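Local coordinates for protein acetyl-CoA acetyltransferase A (PDB 6BJA) that probably catalyses thiolase-type acyl transfer between acetyl-CoA and a second acyl-CoA in lipid metabolism, and binds coenzyme A, at residues G37-K42 with E203-S208; L14-T19 with T367-L372. All coordinates share one frame; numbering follows the deposited sequence.

Contact 1. Residues G37-K42 with E203-S208; sequences GIVVTK and EVVPVS
Val39 reaches from helix 33-48 toward the extended chain of 203-208, and its CG1 methyl meets CG2 of Val205 at 4.0 Å. With CG1 anti to the backbone N (chi1 170°), Val39 holds this methyl out in front of the helix, where it also comes within 4.3 Å of Val207 CG2. The side chains of Val39 and Val205 run past each other in opposite directions, so one branch of each, Val39 CG1 and Val205 CG2, makes the contact. Val205 has its CG2 branch between its own backbone N and carbonyl carbon (chi1 -53°), and this same methyl lies 4.5 Å from Val40 CG1, one helix position further on. No hydrogen bond joins the two segments; short branched valines suit a contact made of methyl groups alone, since they have few torsions to fix. Val205 also leans on Glu43 and Arg47 of the same helix, while Val207 touches Thr19 of strand 11-23. The chain entering the small two-stranded antiparallel sheet of 207-208 and 218-219 thus passes across helix 33-48 and covers its valines, and in this thiolase fold the helix packs in turn on the central sheet, Val40 against Thr19 of strand 11-23.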
loop_
_atom_site.group_PDB
_atom_site.type_symbol
_atom_site.label_atom_id
_atom_site.label_comp_id
_atom_site.label_asym_id
_atom_site.label_seq_id
_atom_site.Cartn_x
_atom_site.Cartn_y
_atom_site.Cartn_z
ATOM N N GLY A 37 3.189 -27.514 4.883
ATOM C CA GLY A 37 2.241 -28.386 5.560
ATOM C C GLY A 37 2.023 -29.655 4.758
ATOM O O GLY A 37 1.908 -30.743 5.317
ATOM N N ILE A 38 1.986 -29.528 3.436
ATOM C CA ILE A 38 1.856 -30.703 2.589
ATOM C C ILE A 38 3.096 -31.603 2.716
ATOM O O ILE A 38 2.977 -32.838 2.793
ATOM C CB ILE A 38 1.635 -30.297 1.120
ATOM C CG1 ILE A 38 0.296 -29.595 0.958
ATOM C CG2 ILE A 38 1.718 -31.525 0.172
ATOM C CD1 ILE A 38 0.196 -28.753 -0.303
ATOM N N VAL A 39 4.287 -31.008 2.765
ATOM C CA VAL A 39 5.502 -31.812 2.899
ATOM C C VAL A 39 5.402 -32.689 4.122
ATOM O O VAL A 39 5.621 -33.898 4.023
ATOM C CB VAL A 39 6.762 -30.938 2.980
ATOM C CG1 VAL A 39 8.011 -31.755 3.358
ATOM C CG2 VAL A 39 6.986 -30.236 1.671
ATOM N N VAL A 40 5.089 -32.102 5.287
ATOM C CA VAL A 40 5.137 -32.904 6.502
ATOM C C VAL A 40 3.921 -33.820 6.641
ATOM O O VAL A 40 4.023 -34.899 7.224
ATOM C CB VAL A 40 5.310 -32.051 7.772
ATOM C CG1 VAL A 40 6.691 -31.430 7.781
ATOM C CG2 VAL A 40 4.226 -30.975 7.897
ATOM N N THR A 41 2.780 -33.429 6.075
ATOM C CA THR A 41 1.618 -34.288 6.137
ATOM C C THR A 41 1.847 -35.541 5.300
ATOM O O THR A 41 1.601 -36.644 5.764
ATOM C CB THR A 41 0.355 -33.538 5.663
ATOM O OG1 THR A 41 0.122 -32.439 6.557
ATOM C CG2 THR A 41 -0.877 -34.428 5.668
ATOM N N LYS A 42 2.315 -35.362 4.078
ATOM C CA LYS A 42 2.605 -36.513 3.225
ATOM C C LYS A 42 3.644 -37.415 3.878
ATOM O O LYS A 42 3.478 -38.638 3.868
ATOM C CB LYS A 42 3.072 -36.061 1.848
ATOM C CG LYS A 42 1.960 -35.509 0.967
ATOM C CD LYS A 42 2.539 -35.110 -0.383
ATOM C CE LYS A 42 1.610 -35.473 -1.513
ATOM N NZ LYS A 42 2.256 -35.207 -2.837
ATOM N N GLU A 203 13.978 -37.546 12.372
ATOM C CA GLU A 203 12.802 -36.679 12.353
ATOM C C GLU A 203 12.716 -35.691 11.207
ATOM O O GLU A 203 11.618 -35.256 10.865
ATOM C CB GLU A 203 12.732 -35.893 13.672
ATOM C CG GLU A 203 13.711 -34.728 13.826
ATOM C CD GLU A 203 13.813 -34.287 15.273
ATOM O OE1 GLU A 203 13.528 -33.088 15.594
ATOM O OE2 GLU A 203 14.198 -35.151 16.105
ATOM N N VAL A 204 13.853 -35.280 10.658
ATOM C CA VAL A 204 13.862 -34.240 9.632
ATOM C C VAL A 204 13.625 -34.816 8.259
ATOM O O VAL A 204 14.265 -35.815 7.871
ATOM C CB VAL A 204 15.197 -33.441 9.645
ATOM C CG1 VAL A 204 15.264 -32.477 8.475
ATOM C CG2 VAL A 204 15.303 -32.634 10.921
ATOM N N VAL A 205 12.730 -34.185 7.514
ATOM C CA VAL A 205 12.466 -34.574 6.138
ATOM C C VAL A 205 12.942 -33.432 5.240
ATOM O O VAL A 205 12.653 -32.256 5.492
ATOM C CB VAL A 205 10.982 -34.919 5.963
ATOM C CG1 VAL A 205 10.608 -35.948 7.007
ATOM C CG2 VAL A 205 10.129 -33.733 6.144
ATOM N N PRO A 206 13.725 -33.756 4.205
ATOM C CA PRO A 206 14.274 -32.670 3.398
ATOM C C PRO A 206 13.215 -32.002 2.550
ATOM O O PRO A 206 12.254 -32.665 2.140
ATOM C CB PRO A 206 15.305 -33.380 2.518
ATOM C CG PRO A 206 14.778 -34.770 2.394
ATOM C CD PRO A 206 14.208 -35.078 3.755
ATOM N N VAL A 207 13.406 -30.711 2.288
ATOM C CA VAL A 207 12.451 -29.913 1.522
ATOM C C VAL A 207 13.077 -29.476 0.217
ATOM O O VAL A 207 14.064 -28.744 0.181
ATOM C CB VAL A 207 11.972 -28.664 2.308
ATOM C CG1 VAL A 207 11.006 -27.846 1.455
ATOM C CG2 VAL A 207 11.345 -29.090 3.618
ATOM N N SER A 208 12.508 -29.982 -0.865
ATOM C CA SER A 208 12.897 -29.576 -2.200
ATOM C C SER A 208 12.434 -28.152 -2.455
ATOM O O SER A 208 11.288 -27.824 -2.151
ATOM C CB SER A 208 12.273 -30.509 -3.230
ATOM O OG SER A 208 12.709 -31.845 -3.020
#

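Contact 2. Residues L14-T19 with T367-L372; sequences LSAVRT and TLVHAL
The imidazole ring of His370 meets the carbonyl of Ala16 at its edge, with the O close to the ring plane, and has Val369 CG1 over the centre of one face, 4.3 Å above the plane. This is a helix packed on the central mixed sheet of the thiolase fold: helix 357-371, from the C-terminal family region, meets strand 11-23 of the N-terminal one. The short axes pass 8.5 Å apart at 117°, the helix running steeply across the strand. His370 NE2 donates to Ala16 O over 2.8 Å with an N-H...O angle of 147°; the donor is tilted 15° from the carbonyl plane. A histidine suits this place because its ring carries an N-H from the last turn of the helix to a strand carbonyl. Ala16 is small enough to let the helix come close, and its CB packs 3.9 Å from His370 NE2 and 4.4 Å from Val369 CG1. Toward the other end of the contact, Arg18 and Thr367 meet obliquely, with NE and OG1 4.0 Å apart. Their common partner is Glu203, which forms a salt bridge with Arg18 NE and a hydrogen bond with Thr367 OG1. The arginine chain, extended from CG to NE, carries NE from the strand to Glu203 OE1, beside Thr367, and its head is gripped further by a salt bridge from NH1 to Asp222 and a cation-pi contact with Phe200. On the guanidinium, NH1 also makes a weak bond to Thr19 O, 3.0 Å away.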
loop_
_atom_site.group_PDB
_atom_site.type_symbol
_atom_site.label_atom_id
_atom_site.label_comp_id
_atom_site.label_asym_id
_atom_site.label_seq_id
_atom_site.Cartn_x
_atom_site.Cartn_y
_atom_site.Cartn_z
ATOM N N LEU A 14 1.931 -42.547 15.672
ATOM C CA LEU A 14 2.476 -43.482 14.681
ATOM C C LEU A 14 3.694 -42.916 13.983
ATOM O O LEU A 14 4.581 -43.672 13.578
ATOM C CB LEU A 14 1.435 -43.835 13.641
ATOM C CG LEU A 14 0.156 -44.497 14.153
ATOM C CD1 LEU A 14 -0.704 -44.929 12.974
ATOM C CD2 LEU A 14 0.472 -45.688 15.055
ATOM N N SER A 15 3.738 -41.594 13.844
ATOM C CA SER A 15 4.809 -40.918 13.146
ATOM C C SER A 15 4.904 -39.490 13.634
ATOM O O SER A 15 3.921 -38.936 14.134
ATOM C CB SER A 15 4.591 -40.941 11.636
ATOM O OG SER A 15 3.396 -40.266 11.287
ATOM N N ALA A 16 6.089 -38.914 13.449
ATOM C CA ALA A 16 6.419 -37.579 13.972
ATOM C C ALA A 16 7.604 -37.049 13.166
ATOM O O ALA A 16 8.710 -37.576 13.260
ATOM C CB ALA A 16 6.750 -37.651 15.433
ATOM N N VAL A 17 7.330 -36.083 12.289
ATOM C CA VAL A 17 8.333 -35.572 11.369
ATOM C C VAL A 17 8.285 -34.050 11.302
ATOM O O VAL A 17 7.272 -33.432 11.667
ATOM C CB VAL A 17 8.169 -36.139 9.938
ATOM C CG1 VAL A 17 8.308 -37.656 9.942
ATOM C CG2 VAL A 17 6.851 -35.742 9.340
ATOM N N ARG A 18 9.389 -33.451 10.853
ATOM C CA ARG A 18 9.423 -32.006 10.683
ATOM C C ARG A 18 10.309 -31.601 9.516
ATOM O O ARG A 18 11.205 -32.320 9.149
ATOM C CB ARG A 18 9.932 -31.352 11.964
ATOM C CG ARG A 18 11.410 -31.632 12.271
ATOM C CD ARG A 18 11.841 -30.869 13.491
ATOM N NE ARG A 18 13.265 -30.920 13.829
ATOM C CZ ARG A 18 14.191 -30.085 13.376
ATOM N NH1 ARG A 18 13.906 -29.173 12.468
ATOM N NH2 ARG A 18 15.433 -30.157 13.852
ATOM N N THR A 19 10.052 -30.442 8.933
ATOM C CA THR A 19 10.997 -29.839 8.021
ATOM C C THR A 19 12.187 -29.326 8.808
ATOM O O THR A 19 12.094 -29.090 10.018
ATOM C CB THR A 19 10.382 -28.664 7.242
ATOM O OG1 THR A 19 10.110 -27.595 8.164
ATOM C CG2 THR A 19 9.127 -29.062 6.504
ATOM N N THR A 367 10.625 -33.459 18.238
ATOM C CA THR A 367 11.973 -33.556 18.776
ATOM C C THR A 367 12.008 -34.387 20.055
ATOM O O THR A 367 12.923 -35.229 20.238
ATOM C CB THR A 367 12.527 -32.162 19.000
ATOM O OG1 THR A 367 12.617 -31.521 17.718
ATOM C CG2 THR A 367 13.905 -32.194 19.644
ATOM N N LEU A 368 11.023 -34.203 20.926
ATOM C CA LEU A 368 10.948 -34.999 22.147
ATOM C C LEU A 368 10.820 -36.492 21.840
ATOM O O LEU A 368 11.533 -37.317 22.428
ATOM C CB LEU A 368 9.770 -34.541 23.014
ATOM C CG LEU A 368 9.565 -35.329 24.303
ATOM C CD1 LEU A 368 10.727 -35.092 25.263
ATOM C CD2 LEU A 368 8.245 -34.968 24.948
ATOM N N VAL A 369 9.880 -36.838 20.962
ATOM C CA VAL A 369 9.605 -38.227 20.649
ATOM C C VAL A 369 10.897 -38.900 20.205
ATOM O O VAL A 369 11.227 -39.999 20.656
ATOM C CB VAL A 369 8.509 -38.343 19.560
ATOM C CG1 VAL A 369 8.508 -39.740 18.909
ATOM C CG2 VAL A 369 7.149 -38.026 20.161
ATOM N N HIS A 370 11.663 -38.238 19.352
ATOM C CA HIS A 370 12.810 -38.905 18.756
ATOM C C HIS A 370 14.081 -38.843 19.614
ATOM O O HIS A 370 15.047 -39.537 19.339
ATOM C CB HIS A 370 13.050 -38.336 17.372
ATOM C CG HIS A 370 12.037 -38.814 16.396
ATOM N ND1 HIS A 370 11.898 -40.150 16.079
ATOM C CD2 HIS A 370 11.067 -38.156 15.715
ATOM C CE1 HIS A 370 10.898 -40.287 15.227
ATOM N NE2 HIS A 370 10.386 -39.091 14.985
ATOM N N ALA A 371 14.061 -38.036 20.672
ATOM C CA ALA A 371 15.169 -38.008 21.636
ATOM C C ALA A 371 14.973 -39.036 22.757
ATOM O O ALA A 371 15.947 -39.582 23.295
ATOM C CB ALA A 371 15.313 -36.612 22.220
ATOM N N LEU A 372 13.720 -39.290 23.117
ATOM C CA LEU A 372 13.393 -40.306 24.107
ATOM C C LEU A 372 13.841 -41.689 23.669
ATOM O O LEU A 372 13.735 -42.034 22.493
ATOM C CB LEU A 372 11.893 -40.349 24.369
ATOM C CG LEU A 372 11.274 -39.191 25.156
ATOM C CD1 LEU A 372 9.748 -39.266 25.079
ATOM C CD2 LEU A 372 11.740 -39.192 26.622
#

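From the N terminus, strand 11-23 supplies the first half of contact 2, and helix 33-48, next in the chain, the first half of contact 1. Contact 1 closes first, when the chain returns at 203-208; contact 2 waits until 367-372, so its loop encloses that of contact 1. The centres lie 13 Å apart, and the two touch. Arg18 exchanges backbone hydrogen bonds with Glu203 and Val205, and Glu203 CB packs on His370. Strand 11-23 thus sits between helix 33-48 and helix 357-371, and segment 203-208, half of contact 1, also touches both sides of contact 2, tying the N-terminal helix to the C-terminal half.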